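Pyocin S5 (Pseudomonas aeruginosa PAO1, PDB 6THK) kills susceptible bacteria as an antimicrobial bacteriocin, probably by forming channels that depolarise the cytoplasmic membrane. Local coordinates at residues Ile126-Gln131 and Val169-Gln174; Ala212-Lys217 and Val286-Ser291; Arg246-Ala251 and Ala294-Leu299. The protein carries 1 engineered substitution. All coordinates share one frame; numbering follows the deposited sequence.

How the contacts relate
Contact 1 lies far out along the elongated, helical chain, its centre about 76 Å from that of the chain. Contacts 2 and 3 sit near the middle, about 9 and 6 Å from it. Contact 1, complete in sequence before contact 2 begins, is centred 68 Å from it. Contacts 2 and 3 share helix 272-338; their centres are 13 Å apart and their segments alternate along the chain. They touch where Arg295 packs on Gln215. Contacts 1 and 2 each hold a zinc ion: Asp127 and Glu129 bind the first, Glu288 and, from outside the segments, Glu221 the second. Contact 3 binds no metal; its Arg295 side chain lies about 11 Å from the contact 2 zinc.

Contact 1 of 3, residues Ile126-Gln131 and Val169-Gln174; sequences IDYEKQ and VAYYKQ. With ZN (zinc ion), chain F.
With CG anti to the backbone N (chi1 168°), Tyr171 reaches from helix 157-212 to Asp127. Tyr172 turns its CG anti to the carbonyl carbon instead (chi1 -68°), and its hydroxyl arrives at Glu129. Tyr172 OH donates to Glu129 OE1 at 3.2 Å; the carboxylate oxygen accepts with its anti lone pair, away from OE2. The Tyr171 OH to Asp127 OD1 bond, 2.8 Å, is weak and unsettled, its proton having another acceptor nearby. A water links Tyr171 OH to Glu129 OE1.

The same two carboxylates hold the zinc ion. Asp127 OD1 lies 2.1 Å from zinc, and Glu129 binds it through both oxygens, OE1 and OE2. Glu129 OE1 therefore meets the metal, Tyr172 and the water, which should fix the rotation of the carboxylate. Lys130 adds long salt bridges to both acids.

Tyr128 packs against both helix tyrosines. Its CD2 is 3.7 Å from Tyr171 CD2, which lies at the edge of the Tyr128 ring. Tyr128 CB meets Tyr172 OH at 3.4 Å. The Tyr128 ring is oblique to both, at 63° to Tyr171. This is a carboxylate zinc site where an inverse gamma turn at Asp127 meets a short 3-10 segment, backed by an aromatic cluster.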
loop_
_atom_site.group_PDB
_atom_site.type_symbol
_atom_site.label_atom_id
_atom_site.label_comp_id
_atom_site.label_asym_id
_atom_site.label_seq_id
_atom_site.Cartn_x
_atom_site.Cartn_y
_atom_site.Cartn_z
ATOM N N ILE A 126 -35.337 16.409 -67.063
ATOM C CA ILE A 126 -35.602 17.582 -67.873
ATOM C C ILE A 126 -35.238 18.807 -67.022
ATOM O O ILE A 126 -35.844 19.010 -65.965
ATOM C CB ILE A 126 -37.080 17.617 -68.396
ATOM C CG1 ILE A 126 -37.549 16.232 -68.933
ATOM C CG2 ILE A 126 -37.263 18.720 -69.450
ATOM C CD1 ILE A 126 -39.048 16.058 -69.103
ATOM N N ASP A 127 -34.233 19.601 -67.452
ATOM C CA ASP A 127 -33.842 20.805 -66.720
ATOM C C ASP A 127 -34.759 21.909 -67.204
ATOM O O ASP A 127 -34.375 22.701 -68.065
ATOM C CB ASP A 127 -32.360 21.157 -66.956
ATOM C CG ASP A 127 -31.690 21.851 -65.782
ATOM O OD1 ASP A 127 -32.087 21.579 -64.620
ATOM O OD2 ASP A 127 -30.726 22.607 -66.014
ATOM N N TYR A 128 -35.989 21.926 -66.646
ATOM C CA TYR A 128 -37.126 22.789 -66.980
ATOM C C TYR A 128 -36.780 24.242 -67.288
ATOM O O TYR A 128 -37.209 24.754 -68.329
ATOM C CB TYR A 128 -38.208 22.720 -65.893
ATOM C CG TYR A 128 -38.644 21.313 -65.573
ATOM C CD1 TYR A 128 -39.472 20.603 -66.438
ATOM C CD2 TYR A 128 -38.222 20.682 -64.410
ATOM C CE1 TYR A 128 -39.861 19.295 -66.155
ATOM C CE2 TYR A 128 -38.587 19.367 -64.127
ATOM C CZ TYR A 128 -39.424 18.687 -64.990
ATOM O OH TYR A 128 -39.793 17.401 -64.701
ATOM N N GLU A 129 -36.001 24.890 -66.414
ATOM C CA GLU A 129 -35.593 26.294 -66.541
ATOM C C GLU A 129 -34.772 26.587 -67.805
ATOM O O GLU A 129 -34.828 27.705 -68.316
ATOM C CB GLU A 129 -34.855 26.774 -65.252
ATOM C CG GLU A 129 -33.333 26.642 -65.213
ATOM C CD GLU A 129 -32.738 25.552 -64.343
ATOM O OE1 GLU A 129 -33.508 24.729 -63.799
ATOM O OE2 GLU A 129 -31.494 25.522 -64.210
ATOM N N LYS A 130 -34.013 25.600 -68.299
ATOM C CA LYS A 130 -33.133 25.795 -69.449
ATOM C C LYS A 130 -33.704 25.288 -70.775
ATOM O O LYS A 130 -33.037 25.412 -71.805
ATOM C CB LYS A 130 -31.757 25.183 -69.159
ATOM C CG LYS A 130 -30.909 26.096 -68.288
ATOM C CD LYS A 130 -29.916 25.324 -67.449
ATOM C CE LYS A 130 -29.141 26.214 -66.508
ATOM N NZ LYS A 130 -28.196 25.429 -65.669
ATOM N N GLN A 131 -34.940 24.764 -70.763
ATOM C CA GLN A 131 -35.603 24.244 -71.969
ATOM C C GLN A 131 -36.671 25.192 -72.514
ATOM O O GLN A 131 -37.335 25.906 -71.752
ATOM C CB GLN A 131 -36.278 22.880 -71.690
ATOM C CG GLN A 131 -35.436 21.803 -71.013
ATOM C CD GLN A 131 -34.124 21.541 -71.697
ATOM O OE1 GLN A 131 -33.062 21.897 -71.184
ATOM N NE2 GLN A 131 -34.169 20.894 -72.857
ATOM N N VAL A 169 -42.621 19.809 -59.882
ATOM C CA VAL A 169 -42.665 20.312 -58.503
ATOM C C VAL A 169 -41.714 19.441 -57.688
ATOM O O VAL A 169 -40.812 19.985 -57.049
ATOM C CB VAL A 169 -44.107 20.343 -57.925
ATOM C CG1 VAL A 169 -44.103 20.464 -56.407
ATOM C CG2 VAL A 169 -44.908 21.475 -58.546
ATOM N N ALA A 170 -41.857 18.091 -57.801
ATOM C CA ALA A 170 -40.995 17.092 -57.156
ATOM C C ALA A 170 -39.505 17.370 -57.400
ATOM O O ALA A 170 -38.731 17.320 -56.438
ATOM C CB ALA A 170 -41.353 15.696 -57.641
ATOM N N TYR A 171 -39.112 17.720 -58.666
ATOM C CA TYR A 171 -37.722 18.035 -59.031
ATOM C C TYR A 171 -37.162 19.222 -58.247
ATOM O O TYR A 171 -36.045 19.132 -57.735
ATOM C CB TYR A 171 -37.560 18.254 -60.543
ATOM C CG TYR A 171 -36.227 18.856 -60.948
ATOM C CD1 TYR A 171 -35.053 18.107 -60.895
ATOM C CD2 TYR A 171 -36.136 20.180 -61.369
ATOM C CE1 TYR A 171 -33.823 18.662 -61.241
ATOM C CE2 TYR A 171 -34.910 20.746 -61.717
ATOM C CZ TYR A 171 -33.758 19.979 -61.666
ATOM O OH TYR A 171 -32.546 20.533 -62.018
ATOM N N TYR A 172 -37.911 20.332 -58.178
ATOM C CA TYR A 172 -37.473 21.524 -57.458
ATOM C C TYR A 172 -37.604 21.364 -55.935
ATOM O O TYR A 172 -36.903 22.053 -55.198
ATOM C CB TYR A 172 -38.174 22.790 -57.989
ATOM C CG TYR A 172 -37.766 23.160 -59.400
ATOM C CD1 TYR A 172 -36.463 23.561 -59.690
ATOM C CD2 TYR A 172 -38.685 23.127 -60.446
ATOM C CE1 TYR A 172 -36.077 23.890 -60.991
ATOM C CE2 TYR A 172 -38.320 23.484 -61.746
ATOM C CZ TYR A 172 -37.011 23.854 -62.015
ATOM O OH TYR A 172 -36.631 24.175 -63.294
ATOM N N LYS A 173 -38.478 20.446 -55.466
ATOM C CA LYS A 173 -38.660 20.140 -54.044
ATOM C C LYS A 173 -37.445 19.353 -53.562
ATOM O O LYS A 173 -36.866 19.714 -52.535
ATOM C CB LYS A 173 -39.961 19.356 -53.789
ATOM C CG LYS A 173 -41.206 20.236 -53.689
ATOM C CD LYS A 173 -41.503 20.702 -52.262
ATOM C CE LYS A 173 -42.680 21.650 -52.183
ATOM N NZ LYS A 173 -43.981 20.987 -52.473
ATOM N N GLN A 174 -37.012 18.330 -54.334
ATOM C CA GLN A 174 -35.831 17.537 -53.977
ATOM C C GLN A 174 -34.546 18.336 -54.097
ATOM O O GLN A 174 -33.600 18.061 -53.369
ATOM C CB GLN A 174 -35.755 16.202 -54.747
ATOM C CG GLN A 174 -35.448 16.284 -56.254
ATOM C CD GLN A 174 -33.984 16.499 -56.576
ATOM O OE1 GLN A 174 -33.084 15.906 -55.973
ATOM N NE2 GLN A 174 -33.717 17.387 -57.516
HETATM ZN ZN ZN F . -31.827 23.550 -63.808
HETATM O O HOH W 1 -32.426 23.449 -61.132
#

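Contact 2 of 3, residues Ala212-Lys217 and Val286-Ser291; sequences ANLQMK and VDEIAS. Engineered in segment 212-217: Gln215 (natural residue Glu). With ZN (zinc ion), chain G.
Ser291 OG donates to Gln215 OE1 across the two helices at 3.0 Å. The hydroxyl approaches from above the carbonyl plane, 39° out of it, and so misses the lone-pair direction. Gln215 is an engineered residue, glutamate in the natural sequence. Its chain bends at chi2 (-54°), which brings the amide oxygen round to the serine.

Leu214 provides the apolar part. Its chi1 of 176° swings CG away from the backbone N, and CD1 presses on the base of Asp287, 3.5 Å from CB. The two side chains cross at about a right angle. The same methyl lies 3.9 Å from the backbone N of Glu288. The other branch, CD2, faces Ser291 CB at 4.3 Å. Leu214 thus covers one turn of helix 272-338, from Asp287 to Ser291.

Glu288 extends beyond CG and binds zinc through OE2 at 2.1 Å. Glu221, from helix 214-227, binds the same ion. The other oxygen, Glu288 OE1, is held by a salt bridge to Lys255 of helix 237-267, which probably favours the charged carboxylate. The aliphatic part of Lys217 crosses Glu288 at a slant, with CG 4.2 Å from Glu288 OE2. Its NZ is 6.3 Å from that oxygen and not in contact with it. Helices 214-227 and 272-338 are therefore joined by a zinc site bridging the two helices, next to a leucine contact and a serine-glutamine bond.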
loop_
_atom_site.group_PDB
_atom_site.type_symbol
_atom_site.label_atom_id
_atom_site.label_comp_id
_atom_site.label_asym_id
_atom_site.label_seq_id
_atom_site.Cartn_x
_atom_site.Cartn_y
_atom_site.Cartn_z
ATOM N N ALA A 212 -3.950 13.499 -8.792
ATOM C CA ALA A 212 -3.590 14.214 -7.570
ATOM C C ALA A 212 -3.843 13.430 -6.286
ATOM O O ALA A 212 -3.092 13.523 -5.324
ATOM C CB ALA A 212 -4.319 15.545 -7.515
ATOM N N ASN A 213 -4.920 12.665 -6.291
ATOM C CA ASN A 213 -5.390 11.906 -5.142
ATOM C C ASN A 213 -4.827 10.486 -5.072
ATOM O O ASN A 213 -5.309 9.651 -4.314
ATOM C CB ASN A 213 -6.918 11.869 -5.190
ATOM C CG ASN A 213 -7.527 11.161 -4.006
ATOM O OD1 ASN A 213 -6.920 11.078 -2.943
ATOM N ND2 ASN A 213 -8.732 10.644 -4.183
ATOM N N LEU A 214 -3.714 10.292 -5.743
ATOM C CA LEU A 214 -3.055 9.002 -5.810
ATOM C C LEU A 214 -2.708 8.296 -4.525
ATOM O O LEU A 214 -3.180 7.206 -4.307
ATOM C CB LEU A 214 -1.791 9.118 -6.628
ATOM C CG LEU A 214 -0.949 7.869 -6.691
ATOM C CD1 LEU A 214 -1.152 7.295 -8.071
ATOM C CD2 LEU A 214 0.493 8.268 -6.490
ATOM N N GLN A 215 -1.858 8.884 -3.700
ATOM C CA GLN A 215 -1.439 8.211 -2.479
ATOM C C GLN A 215 -2.589 7.795 -1.607
ATOM O O GLN A 215 -2.644 6.684 -1.151
ATOM C CB GLN A 215 -0.488 9.066 -1.659
ATOM C CG GLN A 215 0.972 9.023 -2.076
ATOM C CD GLN A 215 1.566 7.632 -2.150
ATOM O OE1 GLN A 215 2.058 7.214 -3.192
ATOM N NE2 GLN A 215 1.548 6.925 -1.048
ATOM N N MET A 216 -3.525 8.689 -1.398
ATOM C CA MET A 216 -4.645 8.393 -0.547
ATOM C C MET A 216 -5.514 7.347 -1.160
ATOM O O MET A 216 -6.091 6.556 -0.465
ATOM C CB MET A 216 -5.442 9.652 -0.296
ATOM C CG MET A 216 -4.585 10.904 -0.280
ATOM S SD MET A 216 -3.381 10.871 1.040
ATOM C CE MET A 216 -2.105 11.919 0.377
ATOM N N LYS A 217 -5.620 7.347 -2.469
ATOM C CA LYS A 217 -6.445 6.343 -3.113
ATOM C C LYS A 217 -5.924 4.926 -2.935
ATOM O O LYS A 217 -6.694 4.015 -2.659
ATOM C CB LYS A 217 -6.584 6.666 -4.601
ATOM C CG LYS A 217 -7.312 5.606 -5.406
ATOM C CD LYS A 217 -8.818 5.722 -5.247
ATOM C CE LYS A 217 -9.513 4.440 -5.660
ATOM N NZ LYS A 217 -10.967 4.657 -5.868
ATOM N N VAL A 286 -0.078 2.783 -13.933
ATOM C CA VAL A 286 1.384 2.770 -13.745
ATOM C C VAL A 286 1.749 3.524 -12.469
ATOM O O VAL A 286 2.557 3.033 -11.684
ATOM C CB VAL A 286 2.191 3.227 -15.003
ATOM C CG1 VAL A 286 1.547 4.407 -15.703
ATOM C CG2 VAL A 286 3.655 3.520 -14.681
ATOM N N ASP A 287 1.087 4.666 -12.234
ATOM C CA ASP A 287 1.253 5.511 -11.060
ATOM C C ASP A 287 0.926 4.738 -9.776
ATOM O O ASP A 287 1.691 4.792 -8.817
ATOM C CB ASP A 287 0.383 6.769 -11.208
ATOM C CG ASP A 287 0.831 7.749 -12.288
ATOM O OD1 ASP A 287 1.746 7.402 -13.073
ATOM O OD2 ASP A 287 0.243 8.855 -12.370
ATOM N N GLU A 288 -0.175 3.972 -9.789
ATOM C CA GLU A 288 -0.609 3.121 -8.682
ATOM C C GLU A 288 0.351 2.002 -8.424
ATOM O O GLU A 288 0.685 1.768 -7.268
ATOM C CB GLU A 288 -1.988 2.526 -8.965
ATOM C CG GLU A 288 -3.094 3.543 -8.747
ATOM C CD GLU A 288 -4.510 3.040 -8.888
ATOM O OE1 GLU A 288 -4.689 1.844 -9.198
ATOM O OE2 GLU A 288 -5.447 3.844 -8.698
ATOM N N ILE A 289 0.800 1.302 -9.488
ATOM C CA ILE A 289 1.758 0.191 -9.375
ATOM C C ILE A 289 3.064 0.665 -8.748
ATOM O O ILE A 289 3.597 -0.017 -7.874
ATOM C CB ILE A 289 1.980 -0.535 -10.733
ATOM C CG1 ILE A 289 0.739 -1.365 -11.113
ATOM C CG2 ILE A 289 3.226 -1.439 -10.688
ATOM C CD1 ILE A 289 0.444 -1.471 -12.599
ATOM N N ALA A 290 3.559 1.835 -9.176
ATOM C CA ALA A 290 4.780 2.421 -8.653
ATOM C C ALA A 290 4.615 2.804 -7.172
ATOM O O ALA A 290 5.552 2.622 -6.395
ATOM C CB ALA A 290 5.185 3.626 -9.488
ATOM N N SER A 291 3.426 3.313 -6.784
ATOM C CA SER A 291 3.116 3.659 -5.400
ATOM C C SER A 291 3.110 2.389 -4.552
ATOM O O SER A 291 3.642 2.393 -3.441
ATOM C CB SER A 291 1.764 4.346 -5.300
ATOM O OG SER A 291 1.327 4.373 -3.952
HETATM ZN ZN ZN G . -7.387 3.051 -8.227
#

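Contact 3 of 3, residues Arg246-Ala251 and Ala294-Leu299; sequences RLVTQA and ARLVKL
Val248 points toward helix 272-338 and carries the apolar contact with both methyls. CG1 meets Leu296 CB at 3.8 Å, and the two side chains pass each other running in opposite senses. CG2 lies 3.9 Å from Leu299 CD1, where the side chains cross at a slant. Val248 has CG1 trans to N (chi1 178°), and this rotation sets CG1 on Leu296 and puts CG2 against Arg295 and Leu299. Leu292, one turn before Leu296, also touches Val248.

A second kind of packing sets polar residues against carbon. The aliphatic part of Arg295 passes Val248 at about a right angle, with CD 3.8 Å from Val248 CG2. Its chain then bends at chi3 (-45°), and the side chain also packs on helix 214-227 at Gln215, Val218, Gln219 and Leu222. Thr249 OG1 rests 3.8 Å from Leu296 CD1 as a plain packing contact. The polar need of that hydroxyl is met within its own helix, by a hydrogen bond to Thr245 O.

The backbones set the frame. The two short helical segments run nearly antiparallel, at 149° between their directions, and their axes approach to 9.8 Å. Val248 and Leu296 have the closest CA atoms, 6.5 Å apart.

No hydrogen bond or salt bridge crosses between the segments. Their association here rests on van der Waals and hydrophobic contact, centred on the buried Val248, as expected of helices in a predicted coiled coil.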
loop_
_atom_site.group_PDB
_atom_site.type_symbol
_atom_site.label_atom_id
_atom_site.label_comp_id
_atom_site.label_asym_id
_atom_site.label_seq_id
_atom_site.Cartn_x
_atom_site.Cartn_y
_atom_site.Cartn_z
ATOM N N ARG A 246 1.050 -9.320 1.618
ATOM C CA ARG A 246 0.169 -10.099 0.758
ATOM C C ARG A 246 -0.805 -9.224 -0.016
ATOM O O ARG A 246 -1.007 -9.457 -1.210
ATOM C CB ARG A 246 -0.550 -11.197 1.547
ATOM C CG ARG A 246 0.229 -12.498 1.554
ATOM C CD ARG A 246 -0.420 -13.594 2.383
ATOM N NE ARG A 246 0.508 -14.138 3.379
ATOM C CZ ARG A 246 1.408 -15.093 3.148
ATOM N NH1 ARG A 246 1.513 -15.635 1.937
ATOM N NH2 ARG A 246 2.210 -15.510 4.116
ATOM N N LEU A 247 -1.364 -8.189 0.633
ATOM C CA LEU A 247 -2.283 -7.256 -0.004
ATOM C C LEU A 247 -1.608 -6.469 -1.117
ATOM O O LEU A 247 -2.141 -6.402 -2.219
ATOM C CB LEU A 247 -2.900 -6.291 1.027
ATOM C CG LEU A 247 -3.979 -6.852 1.957
ATOM C CD1 LEU A 247 -4.465 -5.789 2.896
ATOM C CD2 LEU A 247 -5.165 -7.391 1.175
ATOM N N VAL A 248 -0.439 -5.883 -0.828
ATOM C CA VAL A 248 0.351 -5.095 -1.771
ATOM C C VAL A 248 0.784 -5.959 -2.971
ATOM O O VAL A 248 0.577 -5.544 -4.107
ATOM C CB VAL A 248 1.542 -4.409 -1.051
ATOM C CG1 VAL A 248 2.414 -3.628 -2.026
ATOM C CG2 VAL A 248 1.035 -3.490 0.054
ATOM N N THR A 249 1.325 -7.176 -2.716
ATOM C CA THR A 249 1.749 -8.107 -3.770
ATOM C C THR A 249 0.589 -8.459 -4.714
ATOM O O THR A 249 0.759 -8.377 -5.936
ATOM C CB THR A 249 2.442 -9.330 -3.171
ATOM O OG1 THR A 249 3.517 -8.868 -2.358
ATOM C CG2 THR A 249 2.993 -10.267 -4.225
ATOM N N GLN A 250 -0.591 -8.817 -4.150
ATOM C CA GLN A 250 -1.774 -9.154 -4.937
ATOM C C GLN A 250 -2.304 -7.936 -5.717
ATOM O O GLN A 250 -2.670 -8.078 -6.886
ATOM C CB GLN A 250 -2.854 -9.809 -4.062
ATOM C CG GLN A 250 -4.002 -10.446 -4.869
ATOM C CD GLN A 250 -3.575 -11.648 -5.692
ATOM O OE1 GLN A 250 -3.420 -11.580 -6.917
ATOM N NE2 GLN A 250 -3.382 -12.783 -5.038
ATOM N N ALA A 251 -2.312 -6.740 -5.086
ATOM C CA ALA A 251 -2.726 -5.492 -5.732
ATOM C C ALA A 251 -1.824 -5.183 -6.928
ATOM O O ALA A 251 -2.329 -4.709 -7.941
ATOM C CB ALA A 251 -2.684 -4.342 -4.738
ATOM N N ALA A 294 6.751 0.995 -4.138
ATOM C CA ALA A 294 7.464 1.822 -3.150
ATOM C C ALA A 294 7.105 1.371 -1.739
ATOM O O ALA A 294 7.990 1.312 -0.887
ATOM C CB ALA A 294 7.111 3.297 -3.327
ATOM N N ARG A 295 5.800 1.036 -1.513
ATOM C CA ARG A 295 5.217 0.530 -0.263
ATOM C C ARG A 295 5.805 -0.843 0.067
ATOM O O ARG A 295 6.198 -1.076 1.212
ATOM C CB ARG A 295 3.704 0.406 -0.439
ATOM C CG ARG A 295 2.901 0.130 0.828
ATOM C CD ARG A 295 1.417 0.285 0.546
ATOM N NE ARG A 295 1.128 1.492 -0.240
ATOM C CZ ARG A 295 0.513 2.571 0.229
ATOM N NH1 ARG A 295 0.074 2.601 1.483
ATOM N NH2 ARG A 295 0.310 3.619 -0.559
ATOM N N LEU A 296 5.881 -1.736 -0.951
ATOM C CA LEU A 296 6.432 -3.087 -0.835
ATOM C C LEU A 296 7.889 -3.083 -0.376
ATOM O O LEU A 296 8.244 -3.884 0.486
ATOM C CB LEU A 296 6.253 -3.860 -2.155
ATOM C CG LEU A 296 6.582 -5.362 -2.165
ATOM C CD1 LEU A 296 5.871 -6.115 -1.056
ATOM C CD2 LEU A 296 6.241 -5.973 -3.502
ATOM N N VAL A 297 8.712 -2.155 -0.907
ATOM C CA VAL A 297 10.128 -1.993 -0.538
ATOM C C VAL A 297 10.244 -1.696 0.973
ATOM O O VAL A 297 11.053 -2.338 1.664
ATOM C CB VAL A 297 10.837 -0.919 -1.415
ATOM C CG1 VAL A 297 12.166 -0.476 -0.805
ATOM C CG2 VAL A 297 11.047 -1.421 -2.840
ATOM N N LYS A 298 9.423 -0.736 1.470
ATOM C CA LYS A 298 9.392 -0.353 2.886
ATOM C C LYS A 298 8.966 -1.554 3.737
ATOM O O LYS A 298 9.551 -1.775 4.789
ATOM C CB LYS A 298 8.441 0.840 3.151
ATOM C CG LYS A 298 8.526 2.023 2.184
ATOM C CD LYS A 298 9.633 3.047 2.490
ATOM C CE LYS A 298 10.666 3.158 1.371
ATOM N NZ LYS A 298 10.063 3.510 0.043
ATOM N N LEU A 299 7.964 -2.340 3.267
ATOM C CA LEU A 299 7.463 -3.527 3.964
ATOM C C LEU A 299 8.527 -4.624 4.078
ATOM O O LEU A 299 8.598 -5.285 5.107
ATOM C CB LEU A 299 6.206 -4.098 3.284
ATOM C CG LEU A 299 4.869 -3.354 3.410
ATOM C CD1 LEU A 299 3.740 -4.197 2.841
ATOM C CD2 LEU A 299 4.537 -2.991 4.845
#